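Local coordinates for protein polyhedrin (Uranotaenia sapphirina cypovirus, PDB 4ZQX) that builds the crystalline polyhedra in which cypovirus particles are embedded, and binds ATP in the crystal, at residues V30-Y35 and S103-G108; C40-F45 and Q209-A214; N47-K52 and G195-G200. All blocks are in the same frame, centred on the assembly; numbering follows the deposited sequence.

Interaction 1: residues V30-Y35 and S103-G108; sequences VIVAEY and SFYLRG
Val-30 pairs with Tyr-105, Ile-31 with Phe-104 and Val-32 with Ser-103, which places strands 30-34 and 103-107 side by side as antiparallel neighbours; their axes come within 4.9 Å at 164°. Four backbone hydrogen bonds define the register. Val-30 and Tyr-105 exchange N-H and C=O in both directions, as do Val-32 and Ser-103, the straightest being Val-32 N to Ser-103 O at 2.8 Å and 172°. Between these two hydrogen-bonded pairs lies the non-hydrogen-bonded pair of Ile-31 and Phe-104, where Ile-31 CA makes a CA-H...O contact with Ser-103 O at 3.4 Å.

Apolar contacts divide between the two faces of the sheet. On one, Ile-31 and Phe-104 run alongside each other and point the same way: Ile-31 CG1 meets Phe-104 CD2 at 3.8 Å, and Ile-31 CD1 reaches the neighbouring ring atom, Phe-104 CE2. The first torsion of Ile-31 (chi1 -59°) puts CG1 beside its own backbone N and next to the ring, and the extended second torsion carries CD1 onward. On the other face, Val-32 CG2 approaches the edge of the Tyr-105 ring, 4.2 Å from CE2.

Polar contacts complete that second face. A water donates to Val-32 O at 3.0 Å and is hydrogen-bonded to Ser-103 OG at 2.6 Å, so the carbonyl serves both Ser-103 N and the water. The Tyr-105 hydroxyl bonds to Leu-230 N and Tyr-164 OH, and the side chain of Tyr-105 lies about 10 Å from the bound ATP. The pairing is that of adjacent inner strands in the six-stranded antiparallel sheet of the polyhedrin fold.

Interaction 2: residues C40-F45 and Q209-A214; sequences CKSFHF and QWFDNA
Lys-41 sets CG over one face of the Trp-210 indole, and CD and CE run on alongside NE1; this is a close-packed side of the contact. Lys-41 CG sits 4.2 Å from the centroid of the five-membered ring and 18° off its normal, a CH-pi contact, while Lys-41 CE comes to 3.5 Å from Trp-210 NE1. The two side chains point the same way, the lysine extended beyond CG. Beneath them, strands 40-45 and 209-211 pair in antiparallel register. Two hydrogen-bonded pairs, Cys-40 with Phe-211 and Ser-42 with Gln-209, flank the non-hydrogen-bonded Lys-41 and Trp-210, and the four bonds include Phe-211 N to Cys-40 O at 2.8 Å.

The face bearing Cys-40, Ser-42, Gln-209 and Phe-211 is buried too, but hydrated. Ser-42 OG, placed between its backbone N and carbonyl carbon (chi1 65°), lies in the plane of the Phe-211 ring at its edge, 3.6 Å from CE2. The same hydroxyl is hydrogen-bonded to a water at 2.8 Å, and that water donates only weakly to Gln-209 OE1, at 3.4 Å. The loose, solvent side is the turn 212-214, where Asp-212 is exposed. Beyond the end of strand 209-211, Ala-214 CA lies 4.0 Å from Cys-40 SG, and Asn-213 caps helix 214-225 through OD1 to Glu-216 N.

Asp-63 OD1 receives both the Lys-41 ammonium, as a salt bridge, and Trp-210 NE1; Lys-41 NZ also hydrogen-bonds to Glu-59 O, and Gln-209 NE2 to Asn-80 of the second subunit. The chemistry implies an indole and an ammonium sharing one carboxylate, which probably neutralises the lysine's charge while a backbone carbonyl helps anchor it.

Interaction 3: residues N47-K52 and G195-G200; sequences NPFVIK and GNVIEG
The Phe-49 ring is held between two aliphatic groups, Val-197 CG1 on one face and CB of its own neighbour Pro-48 on the other. Val-197 CG1 stands 4.0 Å from the ring centroid, 20° off the normal, a CH-pi contact displaced toward the rim; its nearest ring atom is Phe-49 CG, at 3.8 Å. The other valine methyl, CG2, reaches Phe-49 CE1. The first torsion of Phe-49, with CG beside the backbone N, places the ring, and the second turns one edge toward Gly-200, whose CA lies 4.4 Å from Phe-49 CE2.

Asn-47 uses both ends of its amide. With CG anti to the backbone N (chi1 -166°), ND2 extends across the contact to donate to Gly-200 O at 2.9 Å and 153°, the acceptor lying in the amide plane. OD1 instead turns back on its own loop, accepting from Phe-49 N at 2.9 Å and Val-50 N at 3.1 Å, which arrive from opposite faces of that plane. Three hydrogen bonds thus fix the rotation of this buried amide, and Gly-200 O is also bonded by Thr-203 OG1.

The arrangement is an Asx turn, extended to an Asx motif by the bond from Val-50 N, at the connection between strands 40-47 and 50-55, packed on the C-terminal part of helix 194-200.

Overall arrangement
From the N terminus, strand 27-34 leads through strand 40-47 into strand 50-55, supplying the first segment of each contact in turn. The chain then returns at 103-108, closing the loop of interaction 1. Segment 195-200 closes interaction 3, and 209-214 closes interaction 2, so interaction 3 is nested inside interaction 2 while interaction 1 crosses both. Interactions 1 and 2 adjoin in the six-stranded sheet, where Ile-31 O and Phe-43 N, 2.9 Å apart, probably hydrogen-bond. Interaction 3 ties helix 194-200 to the connection leading into strand 50-55, an edge strand of the three-stranded sheet; Phe-45 packing on Ile-51 links interactions 2 and 3, their centres about 26 Å apart. All three touch the second subunit.

Interaction 1: residues V30-Y35 and S103-G108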
loop_
_atom_site.group_PDB
_atom_site.type_symbol
_atom_site.label_atom_id
_atom_site.label_comp_id
_atom_site.label_asym_id
_atom_site.label_seq_id
_atom_site.Cartn_x
_atom_site.Cartn_y
_atom_site.Cartn_z
ATOM N N VAL A 30 14.072 -9.682 4.100
ATOM C CA VAL A 30 14.551 -8.603 4.949
ATOM C C VAL A 30 15.576 -7.794 4.197
ATOM O O VAL A 30 16.582 -8.312 3.734
ATOM C CB VAL A 30 15.182 -9.111 6.248
ATOM C CG1 VAL A 30 15.741 -7.935 7.069
ATOM C CG2 VAL A 30 14.157 -9.871 7.064
ATOM N N ILE A 31 15.297 -6.508 4.070
ATOM C CA ILE A 31 16.242 -5.580 3.481
ATOM C C ILE A 31 16.869 -4.773 4.588
ATOM O O ILE A 31 16.159 -4.244 5.435
ATOM C CB ILE A 31 15.527 -4.645 2.504
ATOM C CG1 ILE A 31 14.868 -5.490 1.411
ATOM C CG2 ILE A 31 16.512 -3.626 1.912
ATOM C CD1 ILE A 31 14.002 -4.732 0.477
ATOM N N VAL A 32 18.200 -4.714 4.598
ATOM C CA VAL A 32 18.919 -3.921 5.583
ATOM C C VAL A 32 19.734 -2.835 4.902
ATOM O O VAL A 32 20.588 -3.127 4.041
ATOM C CB VAL A 32 19.901 -4.792 6.392
ATOM C CG1 VAL A 32 20.633 -3.957 7.466
ATOM C CG2 VAL A 32 19.177 -5.990 7.005
ATOM N N ALA A 33 19.481 -1.593 5.306
ATOM C CA ALA A 33 20.283 -0.448 4.893
ATOM C C ALA A 33 21.245 -0.094 6.021
ATOM O O ALA A 33 20.832 0.032 7.159
ATOM C CB ALA A 33 19.375 0.755 4.584
ATOM N N GLU A 34 22.522 0.060 5.696
ATOM C CA GLU A 34 23.535 0.449 6.677
ATOM C C GLU A 34 24.093 1.815 6.264
ATOM O O GLU A 34 24.389 2.046 5.093
ATOM C CB GLU A 34 24.649 -0.610 6.780
ATOM C CG GLU A 34 25.679 -0.307 7.895
ATOM C CD GLU A 34 26.698 -1.427 8.165
ATOM O OE1 GLU A 34 27.830 -1.090 8.585
ATOM O OE2 GLU A 34 26.382 -2.629 7.991
ATOM N N TYR A 35 24.223 2.710 7.238
ATOM C CA TYR A 35 24.602 4.099 6.992
ATOM C C TYR A 35 26.030 4.366 7.491
ATOM O O TYR A 35 26.624 3.527 8.166
ATOM C CB TYR A 35 23.560 5.011 7.663
ATOM C CG TYR A 35 22.164 4.716 7.153
ATOM C CD1 TYR A 35 21.661 5.360 6.027
ATOM C CD2 TYR A 35 21.360 3.768 7.768
ATOM C CE1 TYR A 35 20.393 5.096 5.549
ATOM C CE2 TYR A 35 20.087 3.492 7.298
ATOM C CZ TYR A 35 19.612 4.148 6.187
ATOM O OH TYR A 35 18.351 3.873 5.719
ATOM N N SER A 103 21.732 -4.759 1.920
ATOM C CA SER A 103 21.766 -6.208 2.003
ATOM C C SER A 103 20.349 -6.725 1.866
ATOM O O SER A 103 19.448 -6.231 2.536
ATOM C CB SER A 103 22.305 -6.634 3.368
ATOM O OG SER A 103 23.580 -6.085 3.592
ATOM N N PHE A 104 20.176 -7.738 1.023
ATOM C CA PHE A 104 18.879 -8.337 0.750
ATOM C C PHE A 104 18.928 -9.792 1.187
ATOM O O PHE A 104 19.669 -10.573 0.613
ATOM C CB PHE A 104 18.554 -8.274 -0.751
ATOM C CG PHE A 104 18.428 -6.881 -1.286
ATOM C CD1 PHE A 104 19.550 -6.153 -1.633
ATOM C CD2 PHE A 104 17.187 -6.296 -1.436
ATOM C CE1 PHE A 104 19.431 -4.873 -2.111
ATOM C CE2 PHE A 104 17.071 -5.024 -1.912
ATOM C CZ PHE A 104 18.199 -4.309 -2.247
ATOM N N TYR A 105 18.131 -10.143 2.194
ATOM C CA TYR A 105 18.086 -11.497 2.734
ATOM C C TYR A 105 16.769 -12.163 2.348
ATOM O O TYR A 105 15.712 -11.653 2.682
ATOM C CB TYR A 105 18.242 -11.444 4.255
ATOM C CG TYR A 105 19.634 -11.025 4.662
ATOM C CD1 TYR A 105 20.686 -11.928 4.601
ATOM C CD2 TYR A 105 19.909 -9.726 5.072
ATOM C CE1 TYR A 105 21.972 -11.561 4.941
ATOM C CE2 TYR A 105 21.192 -9.357 5.442
ATOM C CZ TYR A 105 22.223 -10.283 5.362
ATOM O OH TYR A 105 23.528 -9.964 5.705
ATOM N N LEU A 106 16.851 -13.279 1.621
ATOM C CA LEU A 106 15.666 -13.999 1.148
ATOM C C LEU A 106 15.641 -15.398 1.739
ATOM O O LEU A 106 16.657 -16.101 1.698
ATOM C CB LEU A 106 15.671 -14.114 -0.388
ATOM C CG LEU A 106 15.364 -12.871 -1.229
ATOM C CD1 LEU A 106 16.468 -11.831 -1.126
ATOM C CD2 LEU A 106 15.149 -13.263 -2.687
ATOM N N ARG A 107 14.499 -15.815 2.282
ATOM C CA ARG A 107 14.430 -17.130 2.902
ATOM C C ARG A 107 13.104 -17.786 2.582
ATOM O O ARG A 107 12.053 -17.212 2.829
ATOM C CB ARG A 107 14.599 -17.035 4.433
ATOM C CG ARG A 107 14.861 -18.383 5.111
ATOM C CD ARG A 107 14.650 -18.330 6.640
ATOM N NE ARG A 107 15.195 -19.518 7.295
ATOM C CZ ARG A 107 14.552 -20.675 7.434
ATOM N NH1 ARG A 107 13.313 -20.812 6.987
ATOM N NH2 ARG A 107 15.150 -21.697 8.031
ATOM N N GLY A 108 13.164 -19.002 2.063
ATOM C CA GLY A 108 11.961 -19.752 1.779
ATOM C C GLY A 108 11.948 -20.409 0.425
ATOM O O GLY A 108 12.999 -20.638 -0.188
HETATM O O HOH W 1 23.391 -3.770 4.737
#

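Interaction 2: residues C40-F45 and Q209-A214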
loop_
_atom_site.group_PDB
_atom_site.type_symbol
_atom_site.label_atom_id
_atom_site.label_comp_id
_atom_site.label_asym_id
_atom_site.label_seq_id
_atom_site.Cartn_x
_atom_site.Cartn_y
_atom_site.Cartn_z
ATOM N N CYS A 40 21.530 1.110 11.287
ATOM C CA CYS A 40 20.851 0.229 10.342
ATOM C C CYS A 40 19.358 0.449 10.389
ATOM O O CYS A 40 18.781 0.719 11.458
ATOM C CB CYS A 40 21.101 -1.246 10.674
ATOM S SG CYS A 40 22.814 -1.790 10.574
ATOM N N LYS A 41 18.745 0.318 9.221
ATOM C CA LYS A 41 17.296 0.298 9.097
ATOM C C LYS A 41 16.935 -1.010 8.412
ATOM O O LYS A 41 17.535 -1.360 7.405
ATOM C CB LYS A 41 16.841 1.486 8.254
ATOM C CG LYS A 41 15.562 2.097 8.673
ATOM C CD LYS A 41 15.359 3.477 8.043
ATOM C CE LYS A 41 13.887 3.735 7.895
ATOM N NZ LYS A 41 13.583 5.080 7.381
ATOM N N SER A 42 15.990 -1.755 8.971
ATOM C CA SER A 42 15.553 -3.008 8.338
ATOM C C SER A 42 14.090 -2.930 7.947
ATOM O O SER A 42 13.294 -2.305 8.633
ATOM C CB SER A 42 15.782 -4.222 9.232
ATOM O OG SER A 42 14.992 -4.151 10.399
ATOM N N PHE A 43 13.762 -3.575 6.831
ATOM C CA PHE A 43 12.418 -3.600 6.273
ATOM C C PHE A 43 12.079 -5.055 6.030
ATOM O O PHE A 43 12.833 -5.755 5.344
ATOM C CB PHE A 43 12.367 -2.867 4.924
ATOM C CG PHE A 43 12.879 -1.436 4.967
ATOM C CD1 PHE A 43 14.236 -1.169 4.858
ATOM C CD2 PHE A 43 12.002 -0.361 5.090
ATOM C CE1 PHE A 43 14.718 0.150 4.883
ATOM C CE2 PHE A 43 12.476 0.961 5.114
ATOM C CZ PHE A 43 13.838 1.207 5.015
ATOM N N HIS A 44 10.969 -5.516 6.598
ATOM C CA HIS A 44 10.530 -6.902 6.419
ATOM C C HIS A 44 9.249 -7.020 5.602
ATOM O O HIS A 44 8.263 -6.334 5.893
ATOM C CB HIS A 44 10.301 -7.589 7.768
ATOM C CG HIS A 44 9.696 -8.945 7.623
ATOM N ND1 HIS A 44 8.356 -9.193 7.837
ATOM C CD2 HIS A 44 10.237 -10.120 7.219
ATOM C CE1 HIS A 44 8.104 -10.469 7.598
ATOM N NE2 HIS A 44 9.224 -11.051 7.212
ATOM N N PHE A 45 9.261 -7.922 4.616
ATOM C CA PHE A 45 8.095 -8.211 3.777
ATOM C C PHE A 45 7.937 -9.712 3.705
ATOM O O PHE A 45 8.922 -10.440 3.752
ATOM C CB PHE A 45 8.282 -7.721 2.334
ATOM C CG PHE A 45 8.541 -6.250 2.208
ATOM C CD1 PHE A 45 9.830 -5.754 2.316
ATOM C CD2 PHE A 45 7.503 -5.364 1.950
ATOM C CE1 PHE A 45 10.079 -4.391 2.191
ATOM C CE2 PHE A 45 7.745 -4.000 1.830
ATOM C CZ PHE A 45 9.034 -3.516 1.941
ATOM N N GLN A 209 12.229 -1.378 11.193
ATOM C CA GLN A 209 12.920 -1.187 12.471
ATOM C C GLN A 209 14.190 -0.385 12.281
ATOM O O GLN A 209 14.817 -0.427 11.221
ATOM C CB GLN A 209 13.240 -2.534 13.123
ATOM C CG GLN A 209 12.013 -3.272 13.640
ATOM C CD GLN A 209 12.334 -4.695 14.090
ATOM O OE1 GLN A 209 12.786 -5.519 13.301
ATOM N NE2 GLN A 209 12.122 -4.979 15.364
ATOM N N TRP A 210 14.550 0.343 13.335
ATOM C CA TRP A 210 15.734 1.191 13.375
ATOM C C TRP A 210 16.683 0.648 14.429
ATOM O O TRP A 210 16.249 0.304 15.520
ATOM C CB TRP A 210 15.353 2.605 13.801
ATOM C CG TRP A 210 14.550 3.385 12.815
ATOM C CD1 TRP A 210 15.010 4.366 11.992
ATOM C CD2 TRP A 210 13.147 3.271 12.564
ATOM N NE1 TRP A 210 13.981 4.871 11.235
ATOM C CE2 TRP A 210 12.824 4.214 11.568
ATOM C CE3 TRP A 210 12.134 2.462 13.079
ATOM C CZ2 TRP A 210 11.535 4.371 11.073
ATOM C CZ3 TRP A 210 10.838 2.620 12.581
ATOM C CH2 TRP A 210 10.554 3.575 11.590
ATOM N N PHE A 211 17.972 0.583 14.111
ATOM C CA PHE A 211 18.993 0.144 15.063
ATOM C C PHE A 211 20.192 1.090 15.012
ATOM O O PHE A 211 20.547 1.602 13.945
ATOM C CB PHE A 211 19.453 -1.281 14.742
ATOM C CG PHE A 211 18.339 -2.287 14.712
ATOM C CD1 PHE A 211 17.931 -2.934 15.871
ATOM C CD2 PHE A 211 17.701 -2.586 13.532
ATOM C CE1 PHE A 211 16.894 -3.873 15.839
ATOM C CE2 PHE A 211 16.660 -3.513 13.500
ATOM C CZ PHE A 211 16.263 -4.150 14.656
ATOM N N ASP A 212 20.829 1.320 16.156
ATOM C CA ASP A 212 21.965 2.244 16.190
ATOM C C ASP A 212 23.256 1.616 15.705
ATOM O O ASP A 212 24.178 2.323 15.307
ATOM C CB ASP A 212 22.157 2.845 17.588
ATOM C CG ASP A 212 21.134 3.900 17.889
ATOM O OD1 ASP A 212 21.144 4.914 17.193
ATOM O OD2 ASP A 212 20.308 3.722 18.793
ATOM N N ASN A 213 23.316 0.289 15.718
ATOM C CA ASN A 213 24.489 -0.426 15.231
ATOM C C ASN A 213 24.109 -1.835 14.810
ATOM O O ASN A 213 23.043 -2.325 15.156
ATOM C CB ASN A 213 25.621 -0.428 16.275
ATOM C CG ASN A 213 25.211 -1.049 17.614
ATOM O OD1 ASN A 213 24.788 -2.213 17.677
ATOM N ND2 ASN A 213 25.358 -0.276 18.699
ATOM N N ALA A 214 24.980 -2.477 14.044
ATOM C CA ALA A 214 24.683 -3.808 13.511
ATOM C C ALA A 214 24.540 -4.877 14.602
ATOM O O ALA A 214 23.700 -5.751 14.487
ATOM C CB ALA A 214 25.724 -4.233 12.494
HETATM O O HOH W 2 12.431 -5.146 9.949
#

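Interaction 3: residues N47-K52 and G195-G200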
loop_
_atom_site.group_PDB
_atom_site.type_symbol
_atom_site.label_atom_id
_atom_site.label_comp_id
_atom_site.label_asym_id
_atom_site.label_seq_id
_atom_site.Cartn_x
_atom_site.Cartn_y
_atom_site.Cartn_z
ATOM N N ASN A 47 5.200 -12.981 1.845
ATOM C CA ASN A 47 4.001 -13.496 1.147
ATOM C C ASN A 47 4.257 -14.910 0.676
ATOM O O ASN A 47 5.401 -15.265 0.465
ATOM C CB ASN A 47 3.677 -12.635 -0.079
ATOM C CG ASN A 47 2.286 -12.897 -0.623
ATOM O OD1 ASN A 47 2.105 -13.585 -1.636
ATOM N ND2 ASN A 47 1.289 -12.342 0.048
ATOM N N PRO A 48 3.199 -15.720 0.489
ATOM C CA PRO A 48 3.474 -17.075 -0.002
ATOM C C PRO A 48 3.664 -17.155 -1.506
ATOM O O PRO A 48 4.228 -18.140 -1.958
ATOM C CB PRO A 48 2.203 -17.860 0.399
ATOM C CG PRO A 48 1.552 -17.027 1.466
ATOM C CD PRO A 48 1.832 -15.610 1.026
ATOM N N PHE A 49 3.178 -16.179 -2.268
ATOM C CA PHE A 49 3.099 -16.313 -3.728
ATOM C C PHE A 49 3.999 -15.334 -4.487
ATOM O O PHE A 49 4.741 -15.726 -5.389
ATOM C CB PHE A 49 1.636 -16.155 -4.147
ATOM C CG PHE A 49 0.715 -17.073 -3.402
ATOM C CD1 PHE A 49 0.783 -18.436 -3.611
ATOM C CD2 PHE A 49 -0.187 -16.584 -2.465
ATOM C CE1 PHE A 49 -0.047 -19.302 -2.920
ATOM C CE2 PHE A 49 -1.024 -17.445 -1.778
ATOM C CZ PHE A 49 -0.949 -18.803 -2.005
ATOM N N VAL A 50 3.931 -14.064 -4.127
ATOM C CA VAL A 50 4.843 -13.054 -4.661
ATOM C C VAL A 50 5.122 -12.021 -3.594
ATOM O O VAL A 50 4.198 -11.339 -3.145
ATOM C CB VAL A 50 4.253 -12.293 -5.887
ATOM C CG1 VAL A 50 5.351 -11.490 -6.535
ATOM C CG2 VAL A 50 3.623 -13.228 -6.878
ATOM N N ILE A 51 6.379 -11.905 -3.159
ATOM C CA ILE A 51 6.748 -10.796 -2.270
ATOM C C ILE A 51 6.958 -9.579 -3.152
ATOM O O ILE A 51 7.653 -9.666 -4.165
ATOM C CB ILE A 51 8.051 -11.017 -1.477
ATOM C CG1 ILE A 51 8.028 -12.342 -0.716
ATOM C CG2 ILE A 51 8.281 -9.821 -0.519
ATOM C CD1 ILE A 51 9.324 -12.629 0.033
ATOM N N LYS A 52 6.358 -8.453 -2.770
ATOM C CA LYS A 52 6.576 -7.184 -3.456
ATOM C C LYS A 52 7.167 -6.189 -2.461
ATOM O O LYS A 52 6.453 -5.606 -1.657
ATOM C CB LYS A 52 5.263 -6.679 -4.045
ATOM C CG LYS A 52 4.744 -7.615 -5.115
ATOM C CD LYS A 52 3.420 -7.214 -5.674
ATOM C CE LYS A 52 2.981 -8.259 -6.708
ATOM N NZ LYS A 52 1.770 -7.910 -7.474
ATOM N N GLY A 195 -8.320 -17.802 -7.780
ATOM C CA GLY A 195 -8.951 -16.861 -6.857
ATOM C C GLY A 195 -8.359 -16.931 -5.461
ATOM O O GLY A 195 -8.208 -15.914 -4.763
ATOM N N ASN A 196 -8.023 -18.142 -5.034
ATOM C CA ASN A 196 -7.448 -18.319 -3.700
ATOM C C ASN A 196 -6.041 -17.714 -3.598
ATOM O O ASN A 196 -5.675 -17.127 -2.574
ATOM C CB ASN A 196 -7.466 -19.799 -3.300
ATOM C CG ASN A 196 -7.202 -20.002 -1.817
ATOM O OD1 ASN A 196 -8.077 -19.795 -0.969
ATOM N ND2 ASN A 196 -5.993 -20.402 -1.502
ATOM N N VAL A 197 -5.266 -17.839 -4.664
ATOM C CA VAL A 197 -3.970 -17.183 -4.738
ATOM C C VAL A 197 -4.141 -15.659 -4.737
ATOM O O VAL A 197 -3.452 -14.957 -4.011
ATOM C CB VAL A 197 -3.185 -17.638 -5.991
ATOM C CG1 VAL A 197 -1.901 -16.821 -6.152
ATOM C CG2 VAL A 197 -2.889 -19.138 -5.922
ATOM N N ILE A 198 -5.067 -15.144 -5.544
ATOM C CA ILE A 198 -5.244 -13.696 -5.639
ATOM C C ILE A 198 -5.633 -13.125 -4.278
ATOM O O ILE A 198 -5.162 -12.060 -3.888
ATOM C CB ILE A 198 -6.265 -13.317 -6.735
ATOM C CG1 ILE A 198 -5.648 -13.571 -8.117
ATOM C CG2 ILE A 198 -6.677 -11.851 -6.606
ATOM C CD1 ILE A 198 -6.593 -13.338 -9.278
ATOM N N GLU A 199 -6.463 -13.857 -3.545
ATOM C CA GLU A 199 -6.901 -13.415 -2.227
ATOM C C GLU A 199 -5.741 -13.306 -1.246
ATOM O O GLU A 199 -5.809 -12.530 -0.287
ATOM C CB GLU A 199 -7.962 -14.370 -1.682
ATOM C CG GLU A 199 -9.317 -14.139 -2.324
ATOM C CD GLU A 199 -10.273 -15.309 -2.203
ATOM O OE1 GLU A 199 -9.967 -16.290 -1.511
ATOM O OE2 GLU A 199 -11.350 -15.242 -2.829
ATOM N N GLY A 200 -4.682 -14.080 -1.474
ATOM C CA GLY A 200 -3.560 -14.116 -0.548
ATOM C C GLY A 200 -2.447 -13.108 -0.814
ATOM O O GLY A 200 -1.583 -12.892 0.031
#